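Local coordinates for protein carboxypeptidase Y inhibitor (Saccharomyces cerevisiae, PDB 1WPX) that inhibits carboxypeptidase Y specifically and potently, as a member of the phosphatidylethanolamine-binding protein family, at residues B[88-94]-B[112-118]. Numbering follows the deposited sequence.
With SO4 (sulfate ion), chain G.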
loop_
_atom_site.group_PDB
_atom_site.type_symbol
_atom_site.label_atom_id
_atom_site.label_comp_id
_atom_site.label_asym_id
_atom_site.label_seq_id
_atom_site.Cartn_x
_atom_site.Cartn_y
_atom_site.Cartn_z
ATOM N N ASP B 88 17.911 23.087 -20.433
ATOM C CA ASP B 88 17.496 21.697 -20.533
ATOM C C ASP B 88 16.340 21.367 -21.464
ATOM O O ASP B 88 15.270 21.961 -21.396
ATOM C CB ASP B 88 17.173 21.141 -19.146
ATOM C CG ASP B 88 18.412 20.892 -18.310
ATOM O OD1 ASP B 88 19.533 20.917 -18.871
ATOM O OD2 ASP B 88 18.257 20.655 -17.087
ATOM N N LEU B 89 16.584 20.400 -22.335
ATOM C CA LEU B 89 15.589 19.909 -23.267
ATOM C C LEU B 89 15.503 18.408 -23.009
ATOM O O LEU B 89 16.522 17.747 -22.811
ATOM C CB LEU B 89 16.019 20.184 -24.706
ATOM C CG LEU B 89 15.982 21.646 -25.157
ATOM C CD1 LEU B 89 16.442 21.738 -26.605
ATOM C CD2 LEU B 89 14.569 22.196 -25.019
ATOM N N PHE B 90 14.293 17.864 -22.991
ATOM C CA PHE B 90 14.141 16.440 -22.724
ATOM C C PHE B 90 13.524 15.622 -23.848
ATOM O O PHE B 90 12.892 16.157 -24.765
ATOM C CB PHE B 90 13.315 16.228 -21.452
ATOM C CG PHE B 90 13.881 16.906 -20.243
ATOM C CD1 PHE B 90 13.626 18.253 -20.003
ATOM C CD2 PHE B 90 14.687 16.203 -19.354
ATOM C CE1 PHE B 90 14.166 18.894 -18.896
ATOM C CE2 PHE B 90 15.238 16.829 -18.240
ATOM C CZ PHE B 90 14.978 18.179 -18.010
ATOM N N THR B 91 13.733 14.312 -23.763
ATOM C CA THR B 91 13.186 13.365 -24.719
ATOM C C THR B 91 12.412 12.305 -23.946
ATOM O O THR B 91 12.918 11.709 -22.992
ATOM C CB THR B 91 14.291 12.691 -25.556
ATOM O OG1 THR B 91 14.685 13.573 -26.613
ATOM C CG2 THR B 91 13.791 11.373 -26.150
ATOM N N LEU B 92 11.176 12.087 -24.371
ATOM C CA LEU B 92 10.290 11.120 -23.743
ATOM C C LEU B 92 10.094 9.942 -24.692
ATOM O O LEU B 92 9.620 10.107 -25.818
ATOM C CB LEU B 92 8.953 11.797 -23.440
ATOM C CG LEU B 92 8.107 11.305 -22.270
ATOM C CD1 LEU B 92 8.977 10.898 -21.086
ATOM C CD2 LEU B 92 7.176 12.434 -21.879
ATOM N N VAL B 93 10.460 8.755 -24.222
ATOM C CA VAL B 93 10.352 7.537 -25.017
ATOM C C VAL B 93 9.390 6.500 -24.437
ATOM O O VAL B 93 9.187 6.437 -23.230
ATOM C CB VAL B 93 11.744 6.864 -25.154
ATOM C CG1 VAL B 93 11.611 5.482 -25.783
ATOM C CG2 VAL B 93 12.656 7.734 -25.988
ATOM N N MET B 94 8.789 5.697 -25.312
ATOM C CA MET B 94 7.915 4.611 -24.886
ATOM C C MET B 94 8.267 3.395 -25.733
ATOM O O MET B 94 8.156 3.429 -26.956
ATOM C CB MET B 94 6.436 4.941 -25.072
ATOM C CG MET B 94 5.536 3.881 -24.432
ATOM S SD MET B 94 3.762 4.142 -24.661
ATOM C CE MET B 94 3.250 2.495 -25.147
ATOM N N HIS B 112 7.020 2.861 -29.594
ATOM C CA HIS B 112 5.672 3.380 -29.443
ATOM C C HIS B 112 5.582 4.901 -29.428
ATOM O O HIS B 112 4.570 5.479 -29.840
ATOM C CB HIS B 112 5.053 2.820 -28.159
ATOM C CG HIS B 112 4.522 1.429 -28.304
ATOM N ND1 HIS B 112 3.286 1.160 -28.851
ATOM C CD2 HIS B 112 5.071 0.228 -28.005
ATOM C CE1 HIS B 112 3.095 -0.148 -28.881
ATOM N NE2 HIS B 112 4.163 -0.736 -28.374
ATOM N N LEU B 113 6.639 5.556 -28.967
ATOM C CA LEU B 113 6.616 7.005 -28.882
ATOM C C LEU B 113 8.002 7.577 -28.655
ATOM O O LEU B 113 8.844 6.955 -28.000
ATOM C CB LEU B 113 5.668 7.415 -27.748
ATOM C CG LEU B 113 5.428 8.863 -27.309
ATOM C CD1 LEU B 113 6.568 9.322 -26.437
ATOM C CD2 LEU B 113 5.245 9.760 -28.521
ATOM N N VAL B 114 8.231 8.758 -29.223
ATOM C CA VAL B 114 9.497 9.470 -29.099
ATOM C C VAL B 114 9.268 10.957 -29.319
ATOM O O VAL B 114 9.138 11.404 -30.450
ATOM C CB VAL B 114 10.542 8.999 -30.131
ATOM C CG1 VAL B 114 11.769 9.894 -30.060
ATOM C CG2 VAL B 114 10.945 7.573 -29.854
ATOM N N GLU B 115 9.208 11.711 -28.227
ATOM C CA GLU B 115 9.007 13.155 -28.276
ATOM C C GLU B 115 10.295 13.842 -27.845
ATOM O O GLU B 115 10.883 13.480 -26.821
ATOM C CB GLU B 115 7.897 13.560 -27.320
ATOM C CG GLU B 115 6.642 14.032 -27.983
ATOM C CD GLU B 115 5.715 14.672 -26.987
ATOM O OE1 GLU B 115 5.255 13.958 -26.069
ATOM O OE2 GLU B 115 5.458 15.889 -27.114
ATOM N N CYS B 116 10.729 14.841 -28.608
ATOM C CA CYS B 116 11.966 15.535 -28.278
ATOM C C CYS B 116 11.812 17.040 -28.145
ATOM O O CYS B 116 10.764 17.609 -28.469
ATOM C CB CYS B 116 13.032 15.234 -29.327
ATOM S SG CYS B 116 13.245 13.481 -29.677
ATOM N N ASP B 117 12.880 17.671 -27.663
ATOM C CA ASP B 117 12.924 19.111 -27.471
ATOM C C ASP B 117 11.787 19.565 -26.559
ATOM O O ASP B 117 11.086 20.533 -26.853
ATOM C CB ASP B 117 12.833 19.825 -28.818
ATOM C CG ASP B 117 13.706 19.181 -29.880
ATOM O OD1 ASP B 117 14.912 18.961 -29.621
ATOM O OD2 ASP B 117 13.181 18.895 -30.980
ATOM N N LEU B 118 11.617 18.843 -25.453
ATOM C CA LEU B 118 10.594 19.139 -24.459
ATOM C C LEU B 118 11.236 19.953 -23.352
ATOM O O LEU B 118 12.347 19.645 -22.929
ATOM C CB LEU B 118 10.058 17.845 -23.844
ATOM C CG LEU B 118 9.048 16.984 -24.594
ATOM C CD1 LEU B 118 9.074 15.566 -24.042
ATOM C CD2 LEU B 118 7.663 17.599 -24.456
HETATM S S SO4 G . 3.208 -3.887 -29.198
HETATM O O1 SO4 G . 3.256 -3.549 -30.632
HETATM O O2 SO4 G . 2.065 -3.193 -28.575
HETATM O O3 SO4 G . 3.052 -5.346 -29.044
HETATM O O4 SO4 G . 4.463 -3.461 -28.555
#
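M94 and H112 meet at one end of an antiparallel strand pair, 90-94 against 112-116, in the β-sheet core of the phosphatidylethanolamine-binding fold, a worked example of bulges interrupting register. A classic bulge sets H112 and L113 opposite M94, whose O accepts from both backbone N atoms, with H112 N at 2.9 Å; a G1 bulge puts D117 and L118 opposite F90. Side chains pack closely on the face carrying F90, L92, M94, L113, E115 and L118: M94 CB lies 3.7 Å from L113 CB, and L118 CD1 reaches L92 CB. The L89 side chain is looser and partly exposed to solvent, its CD2 no nearer than 4.1 Å to D117 C. Extended at chi1 (-172°) and bent at chi3, M94 brings its CE obliquely to the H112 ring, 3.6 Å from H112 CG. M151 O holds H112 ND1, while A154 N and Y164 OH join H112 NE2 around a sulfate, consistent with the family's anion pocket, which takes phosphate groups in relatives; the ring is probably doubly protonated. Replacing H112 by an alanine is likely to leave M151 O and the sulfate each short of a donor. H112 NE2 points almost straight at sulfate O4, 2.7 Å away (N-H...O 165°).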